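Local coordinates for uncharacterized protein (Staphylococcus aureus subsp. aureus Mu50, PDB 4QPV), which is of unknown function but belongs to the DUF1672 family and adopts an unusual fold of kinked-helix-beta-beta-beta repeats, at residues L65-T70 against I90-S95; N71-G76 against E80-C85; M163-S168 against K272-S277. All coordinates share one frame; numbering follows the deposited sequence. Where two conformers were deposited one is given.

Contact 1: residues L65-T70 against I90-S95; sequences LKVKAT and IVFNAS
Across the three-stranded antiparallel sheet formed by strands 67-75, 78-87 and 90-98, Leu-65, in the lead-in to the first strand, and Val-67 meet Ile-90 and Phe-92 of the third, although the middle strand runs between them. The main chains are too far apart to pair, with the CA atoms of Leu-65 and Ile-90 8.6 Å apart, and side chains do all the touching. Leu-65 divides its fork between two partners. Its CD1 approaches the rim of the Phe-92 ring close to the ring plane, 3.7 Å from CE2. The other methyl, CD2, lies 4.0 Å from CD1 of Ile-90, where the two aliphatic chains run at about a right angle to each other. Phe-92 holds CG between its backbone N and its carbonyl carbon (chi1 63°), a setting that carries the ring out over the middle strand, against Cys-85, and brings CE2 and CZ up to the far segment. CG2 of Ile-90 also borders this ring in its plane, so the branched chains of Leu-65 and Ile-90 both meet it at the edge. Val-67 adds a looser touch, its CG1 standing 4.3 Å from Phe-92 CZ. Helix 116-133 covers the group through Val-125, which rests on both Leu-65 and Phe-92, while Ile-195 packs on Leu-65 and Ile-90. As all four touching residues are buried and only carbon meets carbon, the contact depends on the fit of shapes and the exclusion of water rather than on directional bonds.

Contact 2: residues N71-G76 against E80-C85; sequences NVVGSG and EVFVHC
Glu-80 and Asn-71, with Phe-82 close behind, account for most of the surface buried here, and the three show how one hairpin can combine regular backbone pairing with quite different side-chain chemistry. Glu-80 faces Val-73 in a hydrogen-bonded antiparallel pair: its N gives a bond of 2.8 Å to Val-73 O, and its O accepts one of 2.9 Å from Val-73 N. With CG anti to the backbone N (chi1 -174°) and the chain extended beyond it, the carboxylate is carried out alongside Ser-75. Its OE1 lies 3.0 Å from Ser-75 OG, close enough for a hydrogen bond. The second oxygen, OE2, is bonded to Ser-95 OG on the neighbouring strand 90-98. These residues belong to the beta hairpin of strands 67-75 and 78-87, whose short paired segments run at 160° to each other. Asn-71 pairs with Phe-82 two residues further along. Here Phe-82 N gives an almost straight bond of 2.9 Å to Asn-71 O, in the carbonyl plane, whereas the return bond from Asn-71 N to Phe-82 O is weak. The CB atoms of Asn-71 and Phe-82 sit 4.0 Å apart, and the asparagine sends its ND2 to the carbonyl of Lys-164. The Phe-82 ring receives CG2 of Val-73 at its edge, 4.0 Å from CE1, and also meets the ring of Phe-32. On the opposite face of the hairpin, Val-72 and Val-81 run alongside each other as a non-hydrogen-bonded pair, with Val-72 CG2 4.1 Å from Val-81 CG1; Ile-51 of helix 48-63 packs on both.

Contact 3: residues M163-S168 against K272-S277; sequences MKTQNS and KRPNYS
Thr-165 and Pro-274 bring the two main chains within 7.2 Å of each other, measured between their CA atoms, where the end of helix 159-165 passes an inverse gamma turn centred on the proline. That turn is closed by Asn-275 N bonding to Arg-273 O. The proline ring leans on the threonine with its CG, 3.5 Å from Thr-165 OG1, and the same carbon also touches Thr-165 CB. Most of the polar work falls to Gln-166, the first residue to leave helical geometry. Its chain bends at the second torsion (chi2 -66°), folding the amide back beside Thr-165 and alongside the proline, past which it runs in the opposite direction. From there NE2 spends its two N-H groups on different acceptors. One reaches Thr-165 OG1 at 3.0 Å, close to the amide plane. The other crosses to Pro-274 O, also at 3.0 Å, by a less direct route: the N-H...O angle is 144°, and the donor is tilted 33° from the carbonyl plane. At the far end of the amide, OE1 accepts a bond of 2.7 Å from a water, which in turn accepts from Tyr-276 N at 3.1 Å. Neighbours complete the arrangement, for Thr-165 OG1 is also bonded to Ala-161 O within the helix, and Pro-274 O takes a second bond from Tyr-157 OH. With both N-H groups and the carbonyl oxygen engaged, the buried amide is probably held against rotation about its last bond; one glutamine thus shares the proline carbonyl with Tyr-157 and reaches the backbone N-H of Tyr-276 through water, tying a helix end to a loop about a hundred residues further on.

In the fold
Contacts 1 and 2 share strand 67-75 and belong to one three-stranded sheet, whereas contact 3 joins a helix end to a distant loop. Contact 2 pairs adjacent strands through their backbones and is only partly buried; contact 1 spans the two outer strands and the lead-in to one of them with buried apolar side chains alone. Contact 3 is buried too, but mixes packing of a proline ring on a threonine with hydrogen bonds from one amide, directly and through a water. The three are also connected: helix 159-165 and the loop after it meet the sheet, where Asn-167 ND2 is bonded to Ser-95 OG and Met-163 O to Thr-70 OG1.

Contact 1: residues L65-T70 against I90-S95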
ATOM      1  N   LEU A  65      -2.080 -15.141   7.333  1.00 29.84           N
ATOM      2  CA  LEU A  65      -1.323 -14.034   7.907  1.00 28.94           C
ATOM      3  C   LEU A  65      -2.045 -13.355   9.058  1.00 32.77           C
ATOM      4  O   LEU A  65      -3.273 -13.192   9.029  1.00 31.56           O
ATOM      5  CB  LEU A  65      -1.023 -12.989   6.829  1.00 27.91           C
ATOM      6  CG  LEU A  65      -0.026 -13.444   5.745  1.00 32.53           C
ATOM      7  CD1 LEU A  65      -0.130 -12.554   4.511  1.00 32.47           C
ATOM      8  CD2 LEU A  65       1.415 -13.477   6.287  1.00 33.30           C
ATOM      9  N   LYS A  66      -1.266 -12.927  10.053  1.00 29.67           N
ATOM     10  CA  LYS A  66      -1.753 -12.186  11.209  1.00 29.30           C
ATOM     11  C   LYS A  66      -1.734 -10.690  10.868  1.00 29.33           C
ATOM     12  O   LYS A  66      -0.682 -10.130  10.561  1.00 29.05           O
ATOM     13  CB  LYS A  66      -0.888 -12.498  12.451  1.00 33.50           C
ATOM     14  CG  LYS A  66      -1.509 -12.038  13.774  1.00 53.96           C
ATOM     15  CD  LYS A  66      -0.492 -11.954  14.927  1.00 69.02           C
ATOM     16  CE  LYS A  66      -0.056 -13.300  15.467  1.00 90.66           C
ATOM     17  NZ  LYS A  66       1.056 -13.174  16.449  1.00104.83           N
ATOM     18  N   VAL A  67      -2.913 -10.055  10.869  1.00 24.20           N
ATOM     19  CA  VAL A  67      -3.019  -8.622  10.547  1.00 23.48           C
ATOM     20  C   VAL A  67      -3.694  -7.925  11.726  1.00 27.03           C
ATOM     21  O   VAL A  67      -4.291  -8.592  12.583  1.00 26.33           O
ATOM     22  CB  VAL A  67      -3.762  -8.331   9.186  1.00 26.10           C
ATOM     23  CG1 VAL A  67      -3.165  -9.152   8.054  1.00 26.35           C
ATOM     24  CG2 VAL A  67      -5.278  -8.606   9.295  1.00 26.08           C
ATOM     25  N   LYS A  68      -3.615  -6.602  11.745  1.00 25.21           N
ATOM     26  CA  LYS A  68      -4.250  -5.759  12.757  1.00 26.01           C
ATOM     27  C   LYS A  68      -5.119  -4.687  12.060  1.00 27.46           C
ATOM     28  O   LYS A  68      -4.617  -3.954  11.213  1.00 24.18           O
ATOM     29  CB  LYS A  68      -3.172  -5.103  13.653  1.00 28.65           C
ATOM     30  CG  LYS A  68      -3.728  -4.296  14.824  1.00 45.03           C
ATOM     31  CD  LYS A  68      -4.050  -5.182  16.027  1.00 58.01           C
ATOM     32  CE  LYS A  68      -4.605  -4.403  17.194  1.00 66.42           C
ATOM     33  NZ  LYS A  68      -5.272  -5.304  18.176  1.00 72.85           N
ATOM     34  N   ALA A  69      -6.408  -4.578  12.452  1.00 25.55           N
ATOM     35  CA  ALA A  69      -7.282  -3.540  11.892  1.00 24.64           C
ATOM     36  C   ALA A  69      -6.748  -2.140  12.249  1.00 27.36           C
ATOM     37  O   ALA A  69      -6.320  -1.904  13.380  1.00 25.24           O
ATOM     38  CB  ALA A  69      -8.706  -3.700  12.428  1.00 25.81           C
ATOM     39  N   THR A  70      -6.746  -1.237  11.283  1.00 23.68           N
ATOM     40  CA  THR A  70      -6.311   0.146  11.513  1.00 23.74           C
ATOM     41  C   THR A  70      -7.475   1.115  11.379  1.00 26.89           C
ATOM     42  O   THR A  70      -7.386   2.242  11.852  1.00 25.01           O
ATOM     43  CB  THR A  70      -5.218   0.544  10.512  1.00 25.42           C
ATOM     44  OG1 THR A  70      -5.782   0.468   9.205  1.00 24.92           O
ATOM     45  CG2 THR A  70      -3.974  -0.320  10.625  1.00 23.04           C
ATOM     46  N   ILE A  90       6.544  -9.919   6.255  1.00 29.17           N
ATOM     47  CA  ILE A  90       5.597  -9.626   5.168  1.00 27.45           C
ATOM     48  C   ILE A  90       4.834  -8.378   5.646  1.00 29.90           C
ATOM     49  O   ILE A  90       4.112  -8.442   6.653  1.00 28.25           O
ATOM     50  CB  ILE A  90       4.679 -10.841   4.828  1.00 29.82           C
ATOM     51  CG1 ILE A  90       5.549 -12.025   4.266  1.00 31.07           C
ATOM     52  CG2 ILE A  90       3.531 -10.435   3.865  1.00 26.75           C
ATOM     53  CD1 ILE A  90       4.941 -13.329   4.423  1.00 36.69           C
ATOM     54  N   VAL A  91       5.040  -7.246   4.961  1.00 24.59           N
ATOM     55  CA  VAL A  91       4.471  -5.964   5.378  1.00 23.64           C
ATOM     56  C   VAL A  91       3.599  -5.354   4.287  1.00 25.14           C
ATOM     57  O   VAL A  91       4.056  -5.143   3.165  1.00 25.05           O
ATOM     58  CB  VAL A  91       5.581  -4.960   5.818  1.00 26.41           C
ATOM     59  CG1 VAL A  91       4.978  -3.624   6.296  1.00 24.41           C
ATOM     60  CG2 VAL A  91       6.506  -5.574   6.885  1.00 27.66           C
ATOM     61  N   PHE A  92       2.336  -5.048   4.631  1.00 23.39           N
ATOM     62  CA  PHE A  92       1.407  -4.392   3.701  1.00 22.53           C
ATOM     63  C   PHE A  92       0.225  -3.825   4.457  1.00 25.61           C
ATOM     64  O   PHE A  92      -0.002  -4.160   5.626  1.00 25.25           O
ATOM     65  CB  PHE A  92       0.885  -5.376   2.600  1.00 23.62           C
ATOM     66  CG  PHE A  92       0.066  -6.559   3.108  1.00 25.09           C
ATOM     67  CD1 PHE A  92      -1.293  -6.420   3.389  1.00 27.14           C
ATOM     68  CD2 PHE A  92       0.672  -7.784   3.370  1.00 26.98           C
ATOM     69  CE1 PHE A  92      -2.034  -7.499   3.907  1.00 27.69           C
ATOM     70  CE2 PHE A  92      -0.076  -8.879   3.831  1.00 30.43           C
ATOM     71  CZ  PHE A  92      -1.426  -8.730   4.095  1.00 28.37           C
ATOM     72  N   ASN A  93      -0.508  -2.970   3.746  1.00 23.00           N
ATOM     73  CA  ASN A  93      -1.803  -2.441   4.164  0.50 21.95           C
ATOM     74  C   ASN A  93      -2.801  -2.853   3.114  1.00 24.62           C
ATOM     75  O   ASN A  93      -2.476  -2.861   1.921  1.00 23.30           O
ATOM     76  CB  ASN A  93      -1.790  -0.941   4.372  0.50 24.46           C
ATOM     77  CG  ASN A  93      -1.177  -0.571   5.690  0.50 34.68           C
ATOM     78  OD1 ASN A  93       0.016  -0.795   5.928  0.50 27.92           O
ATOM     79  ND2 ASN A  93      -1.988  -0.050   6.593  0.50 25.14           N
ATOM     80  N   ALA A  94      -3.991  -3.251   3.549  1.00 21.78           N
ATOM     81  CA  ALA A  94      -5.029  -3.709   2.634  1.00 22.53           C
ATOM     82  C   ALA A  94      -6.370  -3.404   3.235  1.00 24.93           C
ATOM     83  O   ALA A  94      -6.432  -2.968   4.387  1.00 22.41           O
ATOM     84  CB  ALA A  94      -4.877  -5.223   2.420  1.00 24.41           C
ATOM     85  N   SER A  95      -7.446  -3.619   2.472  1.00 24.09           N
ATOM     86  CA  SER A  95      -8.798  -3.451   3.008  1.00 23.81           C
ATOM     87  C   SER A  95      -9.718  -4.487   2.424  1.00 28.57           C
ATOM     88  O   SER A  95      -9.481  -5.008   1.319  1.00 29.05           O
ATOM     89  CB  SER A  95      -9.335  -2.037   2.782  1.00 26.01           C
ATOM     90  OG  SER A  95      -9.770  -1.855   1.444  1.00 27.73           O
TER

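Contact 2: residues N71-G76 against E80-C85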
ATOM      1  N   ASN A  71      -8.530   0.709  10.668  1.00 23.89           N
ATOM      2  CA  ASN A  71      -9.674   1.582  10.447  1.00 23.57           C
ATOM      3  C   ASN A  71     -10.880   0.798  10.056  1.00 26.46           C
ATOM      4  O   ASN A  71     -10.777  -0.142   9.272  1.00 27.07           O
ATOM      5  CB  ASN A  71      -9.371   2.654   9.361  1.00 24.44           C
ATOM      6  CG  ASN A  71     -10.252   3.885   9.443  1.00 32.44           C
ATOM      7  OD1 ASN A  71     -11.056   4.046  10.369  1.00 26.26           O
ATOM      8  ND2 ASN A  71     -10.086   4.808   8.501  1.00 24.86           N
ATOM      9  N   VAL A  72     -12.039   1.184  10.605  1.00 22.24           N
ATOM     10  CA  VAL A  72     -13.301   0.542  10.255  1.00 22.76           C
ATOM     11  C   VAL A  72     -14.230   1.636   9.794  1.00 27.33           C
ATOM     12  O   VAL A  72     -14.498   2.579  10.556  1.00 25.96           O
ATOM     13  CB  VAL A  72     -13.898  -0.299  11.415  1.00 27.40           C
ATOM     14  CG1 VAL A  72     -15.289  -0.809  11.048  1.00 27.83           C
ATOM     15  CG2 VAL A  72     -12.973  -1.463  11.782  1.00 26.98           C
ATOM     16  N   VAL A  73     -14.720   1.533   8.549  1.00 25.02           N
ATOM     17  CA  VAL A  73     -15.563   2.605   8.009  1.00 25.60           C
ATOM     18  C   VAL A  73     -16.814   2.082   7.337  1.00 28.93           C
ATOM     19  O   VAL A  73     -16.870   0.913   6.967  1.00 27.74           O
ATOM     20  CB  VAL A  73     -14.759   3.487   6.987  1.00 29.23           C
ATOM     21  CG1 VAL A  73     -13.588   4.216   7.654  1.00 28.93           C
ATOM     22  CG2 VAL A  73     -14.293   2.685   5.756  1.00 28.45           C
ATOM     23  N   GLY A  74     -17.786   2.977   7.135  1.00 27.01           N
ATOM     24  CA  GLY A  74     -18.957   2.698   6.313  1.00 28.06           C
ATOM     25  C   GLY A  74     -18.459   2.676   4.867  1.00 32.01           C
ATOM     26  O   GLY A  74     -17.564   3.450   4.512  1.00 29.95           O
ATOM     27  N   SER A  75     -18.975   1.758   4.031  1.00 30.32           N
ATOM     28  CA  SER A  75     -18.588   1.652   2.617  1.00 30.12           C
ATOM     29  C   SER A  75     -19.764   1.054   1.856  1.00 34.79           C
ATOM     30  O   SER A  75     -20.165  -0.075   2.152  1.00 33.58           O
ATOM     31  CB  SER A  75     -17.322   0.808   2.464  1.00 32.62           C
ATOM     32  OG  SER A  75     -16.862   0.824   1.124  1.00 43.10           O
ATOM     33  N   GLY A  76     -20.349   1.838   0.938  1.00 32.42           N
ATOM     34  CA  GLY A  76     -21.545   1.442   0.196  1.00 32.68           C
ATOM     35  C   GLY A  76     -22.678   1.309   1.185  1.00 36.49           C
ATOM     36  O   GLY A  76     -22.886   2.219   1.998  1.00 36.44           O
ATOM     37  N   GLU A  80     -16.167  -1.510   5.683  1.00 24.81           N
ATOM     38  CA  GLU A  80     -14.846  -1.833   5.143  1.00 24.75           C
ATOM     39  C   GLU A  80     -13.812  -1.744   6.257  1.00 26.60           C
ATOM     40  O   GLU A  80     -13.843  -0.802   7.049  1.00 25.69           O
ATOM     41  CB  GLU A  80     -14.499  -0.896   3.992  1.00 25.39           C
ATOM     42  CG  GLU A  80     -13.199  -1.245   3.274  1.00 27.52           C
ATOM     43  CD  GLU A  80     -13.021  -0.438   2.005  1.00 46.89           C
ATOM     44  OE1 GLU A  80     -13.904   0.396   1.692  1.00 45.27           O
ATOM     45  OE2 GLU A  80     -12.001  -0.649   1.314  1.00 36.75           O
ATOM     46  N   VAL A  81     -12.911  -2.738   6.319  1.00 23.34           N
ATOM     47  CA  VAL A  81     -11.851  -2.817   7.331  0.50 22.60           C
ATOM     48  C   VAL A  81     -10.505  -2.660   6.661  1.00 25.98           C
ATOM     49  O   VAL A  81     -10.180  -3.452   5.776  1.00 26.05           O
ATOM     50  CB  VAL A  81     -11.861  -4.141   8.151  0.50 26.80           C
ATOM     51  CG1 VAL A  81     -10.934  -4.052   9.365  0.50 26.12           C
ATOM     52  CG2 VAL A  81     -13.258  -4.542   8.566  0.50 27.32           C
ATOM     53  N   PHE A  82      -9.721  -1.682   7.106  1.00 21.56           N
ATOM     54  CA  PHE A  82      -8.355  -1.445   6.640  1.00 20.32           C
ATOM     55  C   PHE A  82      -7.488  -2.199   7.635  1.00 24.44           C
ATOM     56  O   PHE A  82      -7.786  -2.160   8.835  1.00 22.66           O
ATOM     57  CB  PHE A  82      -8.050   0.056   6.627  1.00 21.31           C
ATOM     58  CG  PHE A  82      -8.703   0.778   5.476  1.00 22.08           C
ATOM     59  CD1 PHE A  82     -10.082   1.014   5.469  1.00 24.13           C
ATOM     60  CD2 PHE A  82      -7.948   1.225   4.398  1.00 23.02           C
ATOM     61  CE1 PHE A  82     -10.688   1.660   4.389  1.00 25.43           C
ATOM     62  CE2 PHE A  82      -8.558   1.872   3.318  1.00 24.52           C
ATOM     63  CZ  PHE A  82      -9.918   2.089   3.324  1.00 24.16           C
ATOM     64  N   VAL A  83      -6.475  -2.920   7.148  1.00 22.82           N
ATOM     65  CA  VAL A  83      -5.601  -3.716   7.999  1.00 22.17           C
ATOM     66  C   VAL A  83      -4.126  -3.429   7.675  1.00 26.61           C
ATOM     67  O   VAL A  83      -3.798  -3.053   6.555  1.00 25.67           O
ATOM     68  CB  VAL A  83      -5.893  -5.248   7.910  1.00 24.72           C
ATOM     69  CG1 VAL A  83      -7.340  -5.590   8.304  1.00 23.88           C
ATOM     70  CG2 VAL A  83      -5.546  -5.820   6.520  1.00 24.70           C
ATOM     71  N   HIS A  84      -3.257  -3.632   8.663  1.00 24.65           N
ATOM     72  CA  HIS A  84      -1.818  -3.567   8.493  1.00 23.72           C
ATOM     73  C   HIS A  84      -1.256  -4.923   8.870  1.00 26.51           C
ATOM     74  O   HIS A  84      -1.642  -5.513   9.887  1.00 25.27           O
ATOM     75  CB  HIS A  84      -1.155  -2.436   9.313  1.00 24.52           C
ATOM     76  CG  HIS A  84       0.342  -2.371   9.133  1.00 27.17           C
ATOM     77  ND1 HIS A  84       0.908  -1.925   7.950  1.00 28.90           N
ATOM     78  CD2 HIS A  84       1.339  -2.712   9.992  1.00 29.07           C
ATOM     79  CE1 HIS A  84       2.223  -1.986   8.128  1.00 28.29           C
ATOM     80  NE2 HIS A  84       2.533  -2.444   9.338  1.00 28.87           N
ATOM     81  N   CYS A  85      -0.368  -5.426   8.033  1.00 23.59           N
ATOM     82  CA  CYS A  85       0.312  -6.687   8.249  1.00 23.78           C
ATOM     83  C   CYS A  85       1.794  -6.423   8.426  1.00 27.18           C
ATOM     84  O   CYS A  85       2.376  -5.646   7.668  1.00 25.36           O
ATOM     85  CB  CYS A  85       0.071  -7.636   7.079  1.00 24.61           C
ATOM     86  SG  CYS A  85       0.831  -9.274   7.287  1.00 29.72           S
TER

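Contact 3: residues M163-S168 against K272-S277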
HETATM    1  N   MSE A 163      -1.696   4.586   7.356  1.00 22.88           N
HETATM    2  CA  MSE A 163      -2.257   3.483   8.151  0.70 21.86           C
HETATM    3  C   MSE A 163      -3.784   3.465   8.084  1.00 26.55           C
HETATM    4  O   MSE A 163      -4.372   2.385   7.924  1.00 26.53           O
HETATM    5  CB  MSE A 163      -1.786   3.560   9.612  0.70 23.03           C
HETATM    6  CG  MSE A 163      -0.327   3.154   9.787  0.70 28.34           C
HETATM    7 SE   MSE A 163       0.089   1.326   9.158  0.52 34.08          SE
HETATM    8  CE  MSE A 163       1.563   1.817   8.092  0.70 29.57           C
ATOM      9  N   LYS A 164      -4.422   4.622   8.137  1.00 24.21           N
ATOM     10  CA  LYS A 164      -5.885   4.690   8.140  1.00 24.45           C
ATOM     11  C   LYS A 164      -6.574   4.812   6.791  1.00 26.37           C
ATOM     12  O   LYS A 164      -7.788   4.556   6.732  1.00 25.51           O
ATOM     13  CB  LYS A 164      -6.298   5.879   9.009  1.00 27.97           C
ATOM     14  CG  LYS A 164      -5.925   5.657  10.470  1.00 29.28           C
ATOM     15  CD  LYS A 164      -6.323   6.786  11.379  1.00 42.27           C
ATOM     16  CE  LYS A 164      -5.797   6.507  12.775  1.00 58.30           C
ATOM     17  NZ  LYS A 164      -6.667   7.101  13.825  1.00 75.60           N
ATOM     18  N   THR A 165      -5.863   5.264   5.725  1.00 22.06           N
ATOM     19  CA  THR A 165      -6.587   5.572   4.487  1.00 20.78           C
ATOM     20  C   THR A 165      -6.108   4.847   3.234  1.00 25.17           C
ATOM     21  O   THR A 165      -6.728   5.018   2.178  1.00 24.89           O
ATOM     22  CB  THR A 165      -6.556   7.100   4.225  1.00 27.12           C
ATOM     23  OG1 THR A 165      -5.272   7.524   3.735  1.00 25.60           O
ATOM     24  CG2 THR A 165      -6.964   7.936   5.447  1.00 23.30           C
ATOM     25  N   GLN A 166      -5.001   4.103   3.312  1.00 23.73           N
ATOM     26  CA  GLN A 166      -4.424   3.462   2.121  1.00 24.04           C
ATOM     27  C   GLN A 166      -4.500   1.949   2.238  1.00 26.05           C
ATOM     28  O   GLN A 166      -4.486   1.414   3.355  1.00 25.14           O
ATOM     29  CB  GLN A 166      -2.971   3.944   1.903  1.00 24.11           C
ATOM     30  CG  GLN A 166      -2.842   5.503   1.841  1.00 22.68           C
ATOM     31  CD  GLN A 166      -3.535   6.120   0.634  1.00 26.42           C
ATOM     32  OE1 GLN A 166      -3.328   5.722  -0.520  1.00 26.86           O
ATOM     33  NE2 GLN A 166      -4.374   7.119   0.874  1.00 25.73           N
ATOM     34  N   ASN A 167      -4.602   1.265   1.080  1.00 22.40           N
ATOM     35  CA  ASN A 167      -4.862  -0.178   1.043  1.00 23.11           C
ATOM     36  C   ASN A 167      -4.315  -0.844  -0.223  1.00 26.99           C
ATOM     37  O   ASN A 167      -4.923  -1.799  -0.723  1.00 25.33           O
ATOM     38  CB  ASN A 167      -6.420  -0.361   1.093  1.00 22.21           C
ATOM     39  CG  ASN A 167      -7.166   0.274  -0.073  1.00 31.07           C
ATOM     40  OD1 ASN A 167      -6.583   0.879  -0.987  1.00 26.76           O
ATOM     41  ND2 ASN A 167      -8.480   0.146  -0.081  1.00 26.22           N
ATOM     42  N   SER A 168      -3.194  -0.343  -0.765  1.00 24.00           N
ATOM     43  CA  SER A 168      -2.691  -0.875  -2.041  1.00 24.35           C
ATOM     44  C   SER A 168      -1.651  -1.986  -1.895  1.00 27.59           C
ATOM     45  O   SER A 168      -1.265  -2.609  -2.893  1.00 27.82           O
ATOM     46  CB  SER A 168      -2.072   0.252  -2.858  1.00 26.44           C
ATOM     47  OG  SER A 168      -1.012   0.859  -2.133  1.00 24.92           O
ATOM     48  N   LYS A 272     -11.347  13.718   2.178  1.00 26.68           N
ATOM     49  CA  LYS A 272     -12.365  12.669   2.093  0.50 26.42           C
ATOM     50  C   LYS A 272     -11.861  11.498   1.251  1.00 29.30           C
ATOM     51  O   LYS A 272     -12.149  10.344   1.574  1.00 29.03           O
ATOM     52  CB  LYS A 272     -13.667  13.249   1.499  0.50 28.91           C
ATOM     53  CG  LYS A 272     -14.879  12.332   1.596  0.50 32.61           C
ATOM     54  CD  LYS A 272     -16.080  12.924   0.854  0.50 36.49           C
ATOM     55  CE  LYS A 272     -17.360  12.195   1.184  0.50 48.78           C
ATOM     56  NZ  LYS A 272     -18.526  12.738   0.427  0.50 55.73           N
ATOM     57  N   ARG A 273     -11.125  11.800   0.173  1.00 27.07           N
ATOM     58  CA  ARG A 273     -10.604  10.828  -0.787  1.00 26.07           C
ATOM     59  C   ARG A 273      -9.120  11.093  -1.045  1.00 29.48           C
ATOM     60  O   ARG A 273      -8.786  11.640  -2.092  1.00 28.43           O
ATOM     61  CB  ARG A 273     -11.399  10.934  -2.114  1.00 26.93           C
ATOM     62  CG  ARG A 273     -12.909  10.786  -1.973  1.00 29.67           C
ATOM     63  CD  ARG A 273     -13.313   9.331  -1.762  1.00 34.17           C
ATOM     64  NE  ARG A 273     -14.577   9.285  -1.039  1.00 33.81           N
ATOM     65  CZ  ARG A 273     -15.765   9.487  -1.595  1.00 39.19           C
ATOM     66  NH1 ARG A 273     -15.872   9.665  -2.910  1.00 31.51           N
ATOM     67  NH2 ARG A 273     -16.862   9.460  -0.852  1.00 35.49           N
ATOM     68  N   PRO A 274      -8.221  10.665  -0.116  1.00 26.73           N
ATOM     69  CA  PRO A 274      -6.779  10.974  -0.256  1.00 25.12           C
ATOM     70  C   PRO A 274      -6.059  10.091  -1.267  1.00 31.41           C
ATOM     71  O   PRO A 274      -5.100   9.389  -0.929  1.00 32.95           O
ATOM     72  CB  PRO A 274      -6.251  10.751   1.169  1.00 25.43           C
ATOM     73  CG  PRO A 274      -7.115   9.661   1.707  1.00 29.17           C
ATOM     74  CD  PRO A 274      -8.499   9.977   1.167  1.00 26.73           C
ATOM     75  N   ASN A 275      -6.501  10.164  -2.518  1.00 28.18           N
ATOM     76  CA  ASN A 275      -5.994   9.349  -3.618  1.00 27.58           C
ATOM     77  C   ASN A 275      -4.890  10.097  -4.391  1.00 29.25           C
ATOM     78  O   ASN A 275      -5.174  10.970  -5.219  1.00 29.87           O
ATOM     79  CB  ASN A 275      -7.169   8.961  -4.555  1.00 27.94           C
ATOM     80  CG  ASN A 275      -6.805   7.976  -5.634  1.00 41.07           C
ATOM     81  OD1 ASN A 275      -5.631   7.713  -5.905  1.00 33.53           O
ATOM     82  ND2 ASN A 275      -7.816   7.388  -6.263  1.00 38.42           N
ATOM     83  N   TYR A 276      -3.632   9.706  -4.154  1.00 25.82           N
ATOM     84  CA  TYR A 276      -2.488  10.338  -4.824  1.00 25.41           C
ATOM     85  C   TYR A 276      -2.552  10.191  -6.353  1.00 31.38           C
ATOM     86  O   TYR A 276      -2.125  11.096  -7.064  1.00 31.46           O
ATOM     87  CB  TYR A 276      -1.172   9.741  -4.296  1.00 25.43           C
ATOM     88  CG  TYR A 276       0.043  10.567  -4.655  1.00 25.26           C
ATOM     89  CD1 TYR A 276       0.474  11.603  -3.829  1.00 26.48           C
ATOM     90  CD2 TYR A 276       0.784  10.293  -5.804  1.00 25.37           C
ATOM     91  CE1 TYR A 276       1.591  12.378  -4.162  1.00 25.56           C
ATOM     92  CE2 TYR A 276       1.908  11.050  -6.138  1.00 25.18           C
ATOM     93  CZ  TYR A 276       2.298  12.096  -5.319  1.00 27.72           C
ATOM     94  OH  TYR A 276       3.394  12.842  -5.652  1.00 29.65           O
ATOM     95  N   SER A 277      -3.071   9.050  -6.865  1.00 30.73           N
ATOM     96  CA  SER A 277      -3.112   8.797  -8.315  1.00 31.70           C
ATOM     97  C   SER A 277      -3.981   9.805  -9.080  1.00 35.28           C
ATOM     98  O   SER A 277      -3.809   9.919 -10.300  1.00 36.90           O
ATOM     99  CB  SER A 277      -3.587   7.378  -8.604  1.00 36.95           C
ATOM    100  OG  SER A 277      -4.988   7.261  -8.422  1.00 52.51           O
TER
HETATM  101  O   HOH W   1      -3.180   6.968  -2.862  1.00 29.35           O